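Transcriptional regulator, LYSR family (Neisseria meningitidis, PDB 4AB5) probably regulates transcription of methionine biosynthesis genes as a MetR-like DNA-binding factor, this chain being its regulatory domain. Local coordinates at residues I72-G84 and I205-L219. Sequence-based numbering, arbitrary orientation.
Sequences ISFQPLFAYEMVG and IRERGFADLPGLSEL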
loop_
_atom_site.group_PDB
_atom_site.type_symbol
_atom_site.label_atom_id
_atom_site.label_comp_id
_atom_site.label_asym_id
_atom_site.label_seq_id
_atom_site.Cartn_x
_atom_site.Cartn_y
_atom_site.Cartn_z
ATOM N N ILE B 72 -1.106 -12.444 28.277
ATOM C CA ILE B 72 -1.141 -11.282 27.402
ATOM C C ILE B 72 -1.692 -10.032 28.100
ATOM O O ILE B 72 -2.714 -10.102 28.788
ATOM C CB ILE B 72 -1.768 -11.616 26.002
ATOM C CG1 ILE B 72 -0.671 -11.725 24.946
ATOM C CG2 ILE B 72 -2.808 -10.614 25.542
ATOM C CD1 ILE B 72 -0.591 -12.978 24.319
ATOM N N SER B 73 -0.969 -8.905 27.954
ATOM C CA SER B 73 -1.353 -7.598 28.489
ATOM C C SER B 73 -1.628 -6.601 27.366
ATOM O O SER B 73 -0.919 -6.568 26.358
ATOM C CB SER B 73 -0.304 -7.054 29.452
ATOM O OG SER B 73 -0.069 -7.983 30.494
ATOM N N PHE B 74 -2.695 -5.819 27.541
ATOM C CA PHE B 74 -3.146 -4.830 26.568
ATOM C C PHE B 74 -2.859 -3.431 27.011
ATOM O O PHE B 74 -2.971 -3.106 28.200
ATOM C CB PHE B 74 -4.649 -4.979 26.281
ATOM C CG PHE B 74 -4.980 -6.272 25.597
ATOM C CD1 PHE B 74 -4.846 -6.401 24.214
ATOM C CD2 PHE B 74 -5.416 -7.371 26.328
ATOM C CE1 PHE B 74 -5.142 -7.610 23.578
ATOM C CE2 PHE B 74 -5.725 -8.574 25.695
ATOM C CZ PHE B 74 -5.591 -8.690 24.325
ATOM N N GLN B 75 -2.516 -2.591 26.033
ATOM C CA GLN B 75 -2.215 -1.190 26.235
ATOM C C GLN B 75 -3.054 -0.393 25.238
ATOM O O GLN B 75 -2.914 -0.612 24.026
ATOM C CB GLN B 75 -0.716 -0.939 26.027
ATOM C CG GLN B 75 -0.223 0.363 26.639
ATOM C CD GLN B 75 1.283 0.468 26.724
ATOM O OE1 GLN B 75 1.813 1.499 27.125
ATOM N NE2 GLN B 75 2.020 -0.466 26.125
ATOM N N PRO B 76 -3.963 0.496 25.704
ATOM C CA PRO B 76 -4.757 1.286 24.747
ATOM C C PRO B 76 -3.902 2.250 23.928
ATOM O O PRO B 76 -2.962 2.855 24.453
ATOM C CB PRO B 76 -5.740 2.044 25.635
ATOM C CG PRO B 76 -5.092 2.104 26.972
ATOM C CD PRO B 76 -4.281 0.857 27.102
ATOM N N LEU B 77 -4.201 2.359 22.638
ATOM C CA LEU B 77 -3.505 3.301 21.774
ATOM C C LEU B 77 -4.439 4.486 21.554
ATOM O O LEU B 77 -4.249 5.536 22.179
ATOM C CB LEU B 77 -3.054 2.659 20.443
ATOM C CG LEU B 77 -1.991 1.554 20.534
ATOM C CD1 LEU B 77 -1.793 0.879 19.190
ATOM C CD2 LEU B 77 -0.663 2.073 21.123
ATOM N N PHE B 78 -5.494 4.290 20.738
ATOM C CA PHE B 78 -6.489 5.312 20.406
ATOM C C PHE B 78 -7.706 4.738 19.695
ATOM O O PHE B 78 -7.624 3.674 19.073
ATOM C CB PHE B 78 -5.871 6.427 19.525
ATOM C CG PHE B 78 -4.854 5.974 18.495
ATOM C CD1 PHE B 78 -5.252 5.285 17.350
ATOM C CD2 PHE B 78 -3.499 6.246 18.666
ATOM C CE1 PHE B 78 -4.312 4.867 16.402
ATOM C CE2 PHE B 78 -2.560 5.833 17.715
ATOM C CZ PHE B 78 -2.971 5.140 16.594
ATOM N N ALA B 79 -8.825 5.487 19.752
ATOM C CA ALA B 79 -10.084 5.173 19.068
ATOM C C ALA B 79 -10.334 6.234 17.978
ATOM O O ALA B 79 -9.836 7.361 18.081
ATOM C CB ALA B 79 -11.241 5.151 20.059
ATOM N N TYR B 80 -11.081 5.863 16.929
ATOM C CA TYR B 80 -11.440 6.753 15.818
ATOM C C TYR B 80 -12.700 6.276 15.112
ATOM O O TYR B 80 -13.042 5.093 15.198
ATOM C CB TYR B 80 -10.281 6.955 14.806
ATOM C CG TYR B 80 -9.656 5.679 14.276
ATOM C CD1 TYR B 80 -10.264 4.950 13.262
ATOM C CD2 TYR B 80 -8.431 5.225 14.760
ATOM C CE1 TYR B 80 -9.697 3.773 12.775
ATOM C CE2 TYR B 80 -7.834 4.069 14.252
ATOM C CZ TYR B 80 -8.475 3.342 13.263
ATOM O OH TYR B 80 -7.915 2.191 12.755
ATOM N N GLU B 81 -13.376 7.197 14.390
ATOM C CA GLU B 81 -14.588 6.895 13.642
ATOM C C GLU B 81 -14.329 6.340 12.253
ATOM O O GLU B 81 -13.460 6.830 11.521
ATOM C CB GLU B 81 -15.603 8.067 13.624
ATOM C CG GLU B 81 -15.136 9.378 12.997
ATOM C CD GLU B 81 -14.347 10.344 13.869
ATOM O OE1 GLU B 81 -13.204 10.005 14.256
ATOM O OE2 GLU B 81 -14.830 11.482 14.069
HETATM N N MSE B 82 -15.072 5.276 11.925
HETATM C CA MSE B 82 -15.082 4.609 10.631
HETATM C C MSE B 82 -16.165 5.324 9.842
HETATM O O MSE B 82 -17.335 5.334 10.246
HETATM C CB MSE B 82 -15.413 3.113 10.762
HETATM C CG MSE B 82 -14.309 2.299 11.411
HETATM SE SE MSE B 82 -12.712 2.124 10.306
HETATM C CE MSE B 82 -13.473 1.047 8.824
ATOM N N VAL B 83 -15.765 5.989 8.761
ATOM C CA VAL B 83 -16.706 6.747 7.939
ATOM C C VAL B 83 -16.968 6.024 6.638
ATOM O O VAL B 83 -16.081 5.339 6.117
ATOM C CB VAL B 83 -16.306 8.237 7.731
ATOM C CG1 VAL B 83 -16.282 8.998 9.056
ATOM C CG2 VAL B 83 -14.973 8.381 6.989
ATOM N N GLY B 84 -18.194 6.165 6.143
ATOM C CA GLY B 84 -18.604 5.607 4.867
ATOM C C GLY B 84 -18.230 6.591 3.779
ATOM O O GLY B 84 -18.404 7.799 3.953
ATOM N N ILE B 205 3.730 5.702 19.323
ATOM C CA ILE B 205 2.524 5.511 18.494
ATOM C C ILE B 205 1.435 6.526 18.913
ATOM O O ILE B 205 0.829 7.159 18.043
ATOM C CB ILE B 205 2.004 4.041 18.584
ATOM C CG1 ILE B 205 2.924 3.033 17.842
ATOM C CG2 ILE B 205 0.549 3.916 18.117
ATOM C CD1 ILE B 205 2.625 1.486 18.211
ATOM N N ARG B 206 1.210 6.685 20.245
ATOM C CA ARG B 206 0.208 7.597 20.804
ATOM C C ARG B 206 0.527 9.072 20.568
ATOM O O ARG B 206 -0.339 9.793 20.073
ATOM C CB ARG B 206 -0.060 7.312 22.290
ATOM C CG ARG B 206 -0.888 6.059 22.537
ATOM C CD ARG B 206 -1.336 5.940 23.992
ATOM N NE ARG B 206 -0.208 5.804 24.912
ATOM C CZ ARG B 206 0.311 4.647 25.312
ATOM N NH1 ARG B 206 -0.220 3.497 24.910
ATOM N NH2 ARG B 206 1.360 4.632 26.129
ATOM N N GLU B 207 1.760 9.519 20.887
ATOM C CA GLU B 207 2.184 10.913 20.678
ATOM C C GLU B 207 2.097 11.290 19.217
ATOM O O GLU B 207 1.634 12.384 18.909
ATOM C CB GLU B 207 3.614 11.170 21.188
ATOM C CG GLU B 207 3.746 11.203 22.703
ATOM C CD GLU B 207 5.161 11.270 23.258
ATOM O OE1 GLU B 207 6.111 10.807 22.581
ATOM O OE2 GLU B 207 5.307 11.751 24.405
ATOM N N ARG B 208 2.530 10.377 18.322
ATOM C CA ARG B 208 2.522 10.582 16.874
ATOM C C ARG B 208 1.119 10.635 16.310
ATOM O O ARG B 208 0.825 11.519 15.510
ATOM C CB ARG B 208 3.358 9.522 16.138
ATOM C CG ARG B 208 4.849 9.771 16.178
ATOM C CD ARG B 208 5.572 8.939 15.130
ATOM N NE ARG B 208 6.752 9.642 14.628
ATOM C CZ ARG B 208 6.767 10.416 13.546
ATOM N NH1 ARG B 208 5.667 10.584 12.828
ATOM N NH2 ARG B 208 7.886 11.023 13.173
ATOM N N GLY B 209 0.279 9.689 16.721
ATOM C CA GLY B 209 -1.102 9.597 16.263
ATOM C C GLY B 209 -1.914 10.811 16.657
ATOM O O GLY B 209 -2.524 11.455 15.798
ATOM N N PHE B 210 -1.890 11.161 17.952
ATOM C CA PHE B 210 -2.640 12.301 18.477
ATOM C C PHE B 210 -2.246 13.660 17.915
ATOM O O PHE B 210 -3.045 14.602 17.965
ATOM C CB PHE B 210 -2.663 12.282 20.010
ATOM C CG PHE B 210 -3.635 11.266 20.569
ATOM C CD1 PHE B 210 -5.013 11.451 20.440
ATOM C CD2 PHE B 210 -3.181 10.135 21.233
ATOM C CE1 PHE B 210 -5.912 10.521 20.960
ATOM C CE2 PHE B 210 -4.081 9.202 21.748
ATOM C CZ PHE B 210 -5.442 9.400 21.605
ATOM N N ALA B 211 -1.027 13.753 17.358
ATOM C CA ALA B 211 -0.489 14.975 16.773
ATOM C C ALA B 211 -0.655 15.021 15.254
ATOM O O ALA B 211 -0.657 16.112 14.681
ATOM C CB ALA B 211 0.977 15.116 17.142
ATOM N N ASP B 212 -0.808 13.853 14.606
ATOM C CA ASP B 212 -0.894 13.757 13.147
ATOM C C ASP B 212 -2.232 13.350 12.581
ATOM O O ASP B 212 -2.526 13.696 11.432
ATOM C CB ASP B 212 0.221 12.853 12.596
ATOM C CG ASP B 212 1.606 13.373 12.900
ATOM O OD1 ASP B 212 1.788 14.611 12.913
ATOM O OD2 ASP B 212 2.507 12.545 13.138
ATOM N N LEU B 213 -3.040 12.612 13.356
ATOM C CA LEU B 213 -4.337 12.121 12.879
ATOM C C LEU B 213 -5.536 12.842 13.499
ATOM O O LEU B 213 -5.703 12.794 14.720
ATOM C CB LEU B 213 -4.461 10.603 13.098
ATOM C CG LEU B 213 -3.265 9.722 12.736
ATOM C CD1 LEU B 213 -3.527 8.286 13.125
ATOM C CD2 LEU B 213 -2.886 9.854 11.256
ATOM N N PRO B 214 -6.403 13.497 12.690
ATOM C CA PRO B 214 -7.569 14.167 13.280
ATOM C C PRO B 214 -8.661 13.173 13.655
ATOM O O PRO B 214 -8.769 12.117 13.030
ATOM C CB PRO B 214 -8.026 15.119 12.167
ATOM C CG PRO B 214 -7.640 14.438 10.910
ATOM C CD PRO B 214 -6.371 13.671 11.220
ATOM N N GLY B 215 -9.448 13.519 14.668
ATOM C CA GLY B 215 -10.585 12.719 15.112
ATOM C C GLY B 215 -10.277 11.538 16.010
ATOM O O GLY B 215 -11.122 10.648 16.181
ATOM N N LEU B 216 -9.080 11.521 16.596
ATOM C CA LEU B 216 -8.696 10.461 17.516
ATOM C C LEU B 216 -9.217 10.769 18.912
ATOM O O LEU B 216 -9.329 11.934 19.295
ATOM C CB LEU B 216 -7.177 10.291 17.553
ATOM C CG LEU B 216 -6.498 9.392 16.527
ATOM C CD1 LEU B 216 -5.093 9.181 16.897
ATOM C CD2 LEU B 216 -7.208 8.132 16.238
ATOM N N SER B 217 -9.571 9.729 19.655
ATOM C CA SER B 217 -10.057 9.875 21.026
ATOM C C SER B 217 -9.343 8.888 21.912
ATOM O O SER B 217 -8.956 7.812 21.447
ATOM C CB SER B 217 -11.570 9.694 21.110
ATOM O OG SER B 217 -11.986 8.467 20.542
ATOM N N GLU B 218 -9.145 9.273 23.185
ATOM C CA GLU B 218 -8.478 8.460 24.196
ATOM C C GLU B 218 -9.253 7.182 24.436
ATOM O O GLU B 218 -10.484 7.197 24.441
ATOM C CB GLU B 218 -8.373 9.220 25.528
ATOM C CG GLU B 218 -7.584 10.518 25.474
ATOM C CD GLU B 218 -7.437 11.245 26.795
ATOM O OE1 GLU B 218 -8.416 11.299 27.576
ATOM O OE2 GLU B 218 -6.343 11.802 27.033
ATOM N N LEU B 219 -8.524 6.085 24.646
ATOM C CA LEU B 219 -9.100 4.790 24.960
ATOM C C LEU B 219 -8.842 4.469 26.416
ATOM O O LEU B 219 -7.760 4.756 26.941
ATOM C CB LEU B 219 -8.477 3.692 24.096
ATOM C CG LEU B 219 -9.351 3.025 23.053
ATOM C CD1 LEU B 219 -8.596 1.922 22.384
ATOM C CD2 LEU B 219 -10.614 2.446 23.660
HETATM O O HOH W 1 -10.276 9.886 12.661
#
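Leu216 CD1 lies over one face of the Phe78 ring, 3.9 Å from its centroid, a CH-pi contact, while Leu77 CB lies over the rim of the opposite face. One ring edge meets the helix: Phe78 CE2 lies 3.7 Å from Ile205 CG2, and Ile205 O is in the ring plane. Phe78 CG stands between its backbone N and carbonyl carbon (chi1 37°), which sets CE2 against Ile205 and Gly209. The returning chain adds a single antiparallel hydrogen-bonded pair: Ala79 N donates to Ser217 O and Ser217 N to Ala79 O, both at 2.9 Å. Beyond it, Pro76 CB packs on Leu219 CB at 3.5 Å.

Arg206 forms a packed polar edge. Its CG and CD lie against Leu77 O, and the chain bends at chi3 to bring NH1 within 2.9 Å of Pro76 O, a short but bent bond (135° at the hydrogen). The NH2 bond to Gln75 OE1 is straighter, though weak at 3.3 Å.

The solvent side is looser. There the exposed Phe210 offers its ring face to an edge of Phe78, a T-shaped pair with planes at 89°. Beside exposed Gly215, a water donates to Pro214 O and weakly to Glu81 OE1.

Leu77 and Phe78 both pair with Leu184, a classic beta bulge where strand 72-86 meets strand 171-189. The last helix, 196-212, packs against this long strand, which runs on toward helix 158-166, an arrangement consistent with the periplasmic-binding-protein-like fold of LysR regulatory domains.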